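PDB 3LOP: substrate binding periplasmic protein from Ralstonia solanacearum, which probably captures leucine or related amino acids in the periplasm for uptake into the cell, and holds a leucine in its pocket. Local coordinates for residues 242-256 and 342-356. Sequence-based numbering, arbitrary orientation.
Sequences LDAVRGYSLALVMPN and YIELGVVGPNGLVIQ
The guanidinium of Arg-246 turns one edge to the carbonyl of Pro-350, which lies in its plane: NE meets Pro-350 O at 2.9 Å on a lone pair, and NH2 reaches the same oxygen, so two N-H groups hold one acceptor side-on. Leu-242 O sits over one face, offset toward its rim, and NH1 forms a salt bridge to Asp-243 OD1, which helps fix the rotation of the guanidinium. The Tyr-342 ring presents an edge to the backbone of Val-253 and Met-254, with CD2 3.8 Å from Val-253 C; its hydroxyl donates to Glu-344 OE1 and takes a bond from a water that also serves Met-254 O. The planar amide of Asn-256, its CG anti to the backbone N (chi1 -179°), directs ND2 to Val-354 O at 3.0 Å from above that carbonyl's plane, while OD1 accepts from Gly-258 N. Strands 249-252 and 344-348 pair antiparallel; Leu-250 and Gly-346 exchange both backbone bonds, as do Leu-252 and Glu-344. On the Leu-250 and Leu-252 face, the Leu-252 and Val-354 side chains lie alongside, pointing in opposite directions, with CD2 4.0 Å from Val-354 CG1, and Leu-252 CD1 lies against Gln-356 CB (3.8 Å), over a Gly-346 that has no side chain to interfere. Ala-251 and Leu-345 face helix 125-138 on the other side. Leu-242 fits its methyls against the type I turn 349-352, CD2 3.4 Å from Pro-350 O, and Val-348 CG2 touches the edge of the Tyr-248 ring. Strand 354-356 completes a three-stranded antiparallel sheet adjoining the edge of the four-stranded parallel sheet, Ser-249 bonding Leu-225; with Leu-252 and Asn-256 touching helix 284-303, the pair is consistent with the lobe-to-lobe crossings of periplasmic binding proteins.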
loop_
_atom_site.group_PDB
_atom_site.type_symbol
_atom_site.label_atom_id
_atom_site.label_comp_id
_atom_site.label_asym_id
_atom_site.label_seq_id
_atom_site.Cartn_x
_atom_site.Cartn_y
_atom_site.Cartn_z
ATOM N N LEU A 242 -19.644 9.920 0.035
ATOM C CA LEU A 242 -19.017 11.176 0.421
ATOM C C LEU A 242 -19.608 11.780 1.698
ATOM O O LEU A 242 -18.891 12.403 2.478
ATOM C CB LEU A 242 -19.115 12.180 -0.731
ATOM C CG LEU A 242 -18.297 13.464 -0.586
ATOM C CD1 LEU A 242 -16.825 13.121 -0.364
ATOM C CD2 LEU A 242 -18.466 14.306 -1.836
ATOM N N ASP A 243 -20.908 11.601 1.920
ATOM C CA ASP A 243 -21.526 12.152 3.124
ATOM C C ASP A 243 -20.845 11.644 4.392
ATOM O O ASP A 243 -20.736 12.369 5.382
ATOM C CB ASP A 243 -23.018 11.806 3.194
ATOM C CG ASP A 243 -23.855 12.596 2.205
ATOM O OD1 ASP A 243 -23.359 13.603 1.659
ATOM O OD2 ASP A 243 -25.025 12.216 1.989
ATOM N N ALA A 244 -20.392 10.395 4.365
ATOM C CA ALA A 244 -19.739 9.809 5.528
ATOM C C ALA A 244 -18.230 9.997 5.496
ATOM O O ALA A 244 -17.583 10.016 6.543
ATOM C CB ALA A 244 -20.071 8.315 5.616
ATOM N N VAL A 245 -17.682 10.167 4.299
ATOM C CA VAL A 245 -16.240 10.289 4.125
ATOM C C VAL A 245 -15.617 11.685 4.087
ATOM O O VAL A 245 -14.445 11.833 4.423
ATOM C CB VAL A 245 -15.794 9.498 2.865
ATOM C CG1 VAL A 245 -14.297 9.613 2.658
ATOM C CG2 VAL A 245 -16.181 8.030 3.025
ATOM N N ARG A 246 -16.363 12.712 3.686
ATOM C CA ARG A 246 -15.757 14.041 3.648
ATOM C C ARG A 246 -15.150 14.379 5.014
ATOM O O ARG A 246 -15.771 14.151 6.056
ATOM C CB ARG A 246 -16.775 15.114 3.213
ATOM C CG ARG A 246 -18.046 15.229 4.045
ATOM C CD ARG A 246 -18.856 16.464 3.624
ATOM N NE ARG A 246 -19.236 16.446 2.210
ATOM C CZ ARG A 246 -20.398 15.990 1.748
ATOM N NH1 ARG A 246 -21.310 15.516 2.586
ATOM N NH2 ARG A 246 -20.648 16.001 0.443
ATOM N N GLY A 247 -13.918 14.883 4.997
ATOM C CA GLY A 247 -13.234 15.235 6.230
ATOM C C GLY A 247 -12.225 14.194 6.688
ATOM O O GLY A 247 -11.395 14.468 7.556
ATOM N N TYR A 248 -12.309 12.998 6.113
ATOM C CA TYR A 248 -11.403 11.899 6.438
ATOM C C TYR A 248 -9.945 12.337 6.304
ATOM O O TYR A 248 -9.560 12.934 5.297
ATOM C CB TYR A 248 -11.681 10.716 5.500
ATOM C CG TYR A 248 -10.737 9.540 5.649
ATOM C CD1 TYR A 248 -10.865 8.641 6.708
ATOM C CD2 TYR A 248 -9.725 9.322 4.716
ATOM C CE1 TYR A 248 -10.004 7.547 6.832
ATOM C CE2 TYR A 248 -8.862 8.235 4.830
ATOM C CZ TYR A 248 -9.009 7.352 5.887
ATOM O OH TYR A 248 -8.166 6.264 5.987
ATOM N N SER A 249 -9.146 12.035 7.326
ATOM C CA SER A 249 -7.728 12.387 7.346
ATOM C C SER A 249 -6.847 11.200 6.974
ATOM O O SER A 249 -7.152 10.055 7.306
ATOM C CB SER A 249 -7.321 12.895 8.731
ATOM O OG SER A 249 -7.881 14.167 8.998
ATOM N N LEU A 250 -5.742 11.483 6.296
ATOM C CA LEU A 250 -4.840 10.423 5.874
ATOM C C LEU A 250 -3.411 10.917 5.759
ATOM O O LEU A 250 -3.131 12.108 5.906
ATOM C CB LEU A 250 -5.275 9.868 4.516
ATOM C CG LEU A 250 -5.268 10.890 3.374
ATOM C CD1 LEU A 250 -4.712 10.253 2.109
ATOM C CD2 LEU A 250 -6.672 11.424 3.151
ATOM N N ALA A 251 -2.504 9.981 5.503
ATOM C CA ALA A 251 -1.104 10.318 5.320
ATOM C C ALA A 251 -0.748 9.931 3.892
ATOM O O ALA A 251 -0.942 8.788 3.483
ATOM C CB ALA A 251 -0.235 9.550 6.312
ATOM N N LEU A 252 -0.253 10.898 3.129
ATOM C CA LEU A 252 0.136 10.666 1.745
ATOM C C LEU A 252 1.546 10.082 1.715
ATOM O O LEU A 252 2.475 10.690 2.247
ATOM C CB LEU A 252 0.122 11.990 0.976
ATOM C CG LEU A 252 -1.208 12.745 0.898
ATOM C CD1 LEU A 252 -0.970 14.189 0.463
ATOM C CD2 LEU A 252 -2.124 12.033 -0.067
ATOM N N VAL A 253 1.701 8.908 1.106
ATOM C CA VAL A 253 3.010 8.265 1.001
ATOM C C VAL A 253 3.343 7.979 -0.465
ATOM O O VAL A 253 4.370 7.378 -0.785
ATOM C CB VAL A 253 3.067 6.951 1.818
ATOM C CG1 VAL A 253 2.846 7.256 3.290
ATOM C CG2 VAL A 253 2.031 5.961 1.313
HETATM N N MSE A 254 2.455 8.428 -1.343
HETATM C CA MSE A 254 2.600 8.268 -2.786
HETATM C C MSE A 254 2.157 9.558 -3.467
HETATM O O MSE A 254 1.472 10.382 -2.857
HETATM C CB MSE A 254 1.699 7.138 -3.290
HETATM C CG MSE A 254 2.220 5.729 -3.083
HETATM SE SE MSE A 254 3.672 5.326 -4.283
HETATM C CE MSE A 254 4.876 4.511 -3.016
ATOM N N PRO A 255 2.556 9.761 -4.732
ATOM C CA PRO A 255 2.140 10.976 -5.440
ATOM C C PRO A 255 0.607 10.996 -5.415
ATOM O O PRO A 255 -0.039 9.965 -5.613
ATOM C CB PRO A 255 2.700 10.757 -6.840
ATOM C CG PRO A 255 3.978 10.019 -6.564
ATOM C CD PRO A 255 3.557 9.011 -5.514
ATOM N N ASN A 256 0.034 12.169 -5.171
ATOM C CA ASN A 256 -1.414 12.326 -5.077
ATOM C C ASN A 256 -2.119 12.380 -6.429
ATOM O O ASN A 256 -1.888 13.293 -7.215
ATOM C CB ASN A 256 -1.711 13.599 -4.276
ATOM C CG ASN A 256 -3.193 13.856 -4.090
ATOM O OD1 ASN A 256 -4.037 13.035 -4.438
ATOM N ND2 ASN A 256 -3.515 15.015 -3.523
ATOM N N TYR A 342 9.305 10.171 1.648
ATOM C CA TYR A 342 8.179 11.079 1.458
ATOM C C TYR A 342 6.929 10.732 2.255
ATOM O O TYR A 342 6.439 9.601 2.221
ATOM C CB TYR A 342 7.783 11.149 -0.020
ATOM C CG TYR A 342 6.510 11.934 -0.250
ATOM C CD1 TYR A 342 6.497 13.325 -0.150
ATOM C CD2 TYR A 342 5.303 11.280 -0.508
ATOM C CE1 TYR A 342 5.315 14.045 -0.297
ATOM C CE2 TYR A 342 4.115 11.989 -0.655
ATOM C CZ TYR A 342 4.128 13.371 -0.547
ATOM O OH TYR A 342 2.954 14.075 -0.677
ATOM N N ILE A 343 6.408 11.724 2.965
ATOM C CA ILE A 343 5.178 11.556 3.718
ATOM C C ILE A 343 4.621 12.912 4.123
ATOM O O ILE A 343 5.323 13.751 4.693
ATOM C CB ILE A 343 5.361 10.668 4.974
ATOM C CG1 ILE A 343 4.015 10.538 5.694
ATOM C CG2 ILE A 343 6.426 11.248 5.895
ATOM C CD1 ILE A 343 4.014 9.536 6.826
ATOM N N GLU A 344 3.357 13.128 3.789
ATOM C CA GLU A 344 2.678 14.371 4.119
ATOM C C GLU A 344 1.269 14.012 4.550
ATOM O O GLU A 344 0.787 12.915 4.270
ATOM C CB GLU A 344 2.619 15.304 2.903
ATOM C CG GLU A 344 3.976 15.736 2.366
ATOM C CD GLU A 344 3.866 16.705 1.198
ATOM O OE1 GLU A 344 3.114 16.412 0.245
ATOM O OE2 GLU A 344 4.537 17.758 1.230
ATOM N N LEU A 345 0.611 14.925 5.247
ATOM C CA LEU A 345 -0.751 14.665 5.674
ATOM C C LEU A 345 -1.701 15.202 4.617
ATOM O O LEU A 345 -1.361 16.123 3.865
ATOM C CB LEU A 345 -1.027 15.322 7.029
ATOM C CG LEU A 345 -0.234 14.749 8.209
ATOM C CD1 LEU A 345 -0.584 15.508 9.479
ATOM C CD2 LEU A 345 -0.551 13.267 8.377
ATOM N N GLY A 346 -2.884 14.605 4.553
ATOM C CA GLY A 346 -3.877 15.025 3.585
ATOM C C GLY A 346 -5.273 14.863 4.145
ATOM O O GLY A 346 -5.458 14.295 5.223
ATOM N N VAL A 347 -6.260 15.360 3.408
ATOM C CA VAL A 347 -7.648 15.279 3.841
ATOM C C VAL A 347 -8.588 15.193 2.644
ATOM O O VAL A 347 -8.275 15.677 1.555
ATOM C CB VAL A 347 -8.031 16.526 4.681
ATOM C CG1 VAL A 347 -7.929 17.784 3.820
ATOM C CG2 VAL A 347 -9.433 16.375 5.244
ATOM N N VAL A 348 -9.740 14.561 2.842
ATOM C CA VAL A 348 -10.728 14.461 1.778
ATOM C C VAL A 348 -11.620 15.693 1.907
ATOM O O VAL A 348 -12.278 15.886 2.930
ATOM C CB VAL A 348 -11.578 13.184 1.915
ATOM C CG1 VAL A 348 -12.691 13.172 0.871
ATOM C CG2 VAL A 348 -10.690 11.962 1.742
ATOM N N GLY A 349 -11.612 16.531 0.874
ATOM C CA GLY A 349 -12.410 17.747 0.876
ATOM C C GLY A 349 -13.912 17.533 0.809
ATOM O O GLY A 349 -14.377 16.412 0.602
ATOM N N PRO A 350 -14.706 18.605 0.969
ATOM C CA PRO A 350 -16.169 18.536 0.934
ATOM C C PRO A 350 -16.762 17.817 -0.272
ATOM O O PRO A 350 -17.815 17.188 -0.161
ATOM C CB PRO A 350 -16.581 20.003 0.989
ATOM C CG PRO A 350 -15.499 20.617 1.809
ATOM C CD PRO A 350 -14.260 19.989 1.213
ATOM N N ASN A 351 -16.091 17.910 -1.417
ATOM C CA ASN A 351 -16.584 17.262 -2.625
ATOM C C ASN A 351 -15.761 16.039 -3.021
ATOM O O ASN A 351 -15.913 15.509 -4.123
ATOM C CB ASN A 351 -16.633 18.272 -3.771
ATOM C CG ASN A 351 -17.438 19.506 -3.417
ATOM O OD1 ASN A 351 -18.564 19.404 -2.925
ATOM N ND2 ASN A 351 -16.868 20.679 -3.666
ATOM N N GLY A 352 -14.887 15.596 -2.123
ATOM C CA GLY A 352 -14.092 14.410 -2.404
ATOM C C GLY A 352 -12.647 14.568 -2.841
ATOM O O GLY A 352 -11.923 13.577 -2.917
ATOM N N LEU A 353 -12.215 15.791 -3.131
ATOM C CA LEU A 353 -10.837 16.001 -3.560
ATOM C C LEU A 353 -9.860 15.757 -2.415
ATOM O O LEU A 353 -10.101 16.183 -1.286
ATOM C CB LEU A 353 -10.651 17.431 -4.082
ATOM C CG LEU A 353 -9.241 17.797 -4.563
ATOM C CD1 LEU A 353 -8.877 16.958 -5.783
ATOM C CD2 LEU A 353 -9.181 19.280 -4.904
ATOM N N VAL A 354 -8.762 15.062 -2.699
ATOM C CA VAL A 354 -7.754 14.818 -1.674
ATOM C C VAL A 354 -6.775 15.988 -1.697
ATOM O O VAL A 354 -6.096 16.229 -2.699
ATOM C CB VAL A 354 -6.991 13.504 -1.922
ATOM C CG1 VAL A 354 -5.848 13.367 -0.921
ATOM C CG2 VAL A 354 -7.945 12.329 -1.788
ATOM N N ILE A 355 -6.717 16.717 -0.588
ATOM C CA ILE A 355 -5.858 17.886 -0.465
ATOM C C ILE A 355 -4.703 17.656 0.502
ATOM O O ILE A 355 -4.900 17.120 1.589
ATOM C CB ILE A 355 -6.677 19.095 0.032
ATOM C CG1 ILE A 355 -7.894 19.295 -0.875
ATOM C CG2 ILE A 355 -5.811 20.350 0.054
ATOM C CD1 ILE A 355 -8.867 20.335 -0.372
ATOM N N GLN A 356 -3.501 18.069 0.105
ATOM C CA GLN A 356 -2.326 17.914 0.955
ATOM C C GLN A 356 -2.290 19.017 2.007
ATOM O O GLN A 356 -2.846 20.100 1.804
ATOM C CB GLN A 356 -1.039 17.970 0.130
ATOM C CG GLN A 356 -0.783 19.315 -0.527
ATOM C CD GLN A 356 0.640 19.458 -1.035
ATOM O OE1 GLN A 356 0.973 20.433 -1.711
ATOM N NE2 GLN A 356 1.492 18.490 -0.704
HETATM O O HOH W 1 -20.310 17.398 -2.361
HETATM O O HOH W 2 -5.610 15.495 7.766
HETATM O O HOH W 3 6.709 7.436 0.726
HETATM O O HOH W 4 1.275 13.179 -2.447
#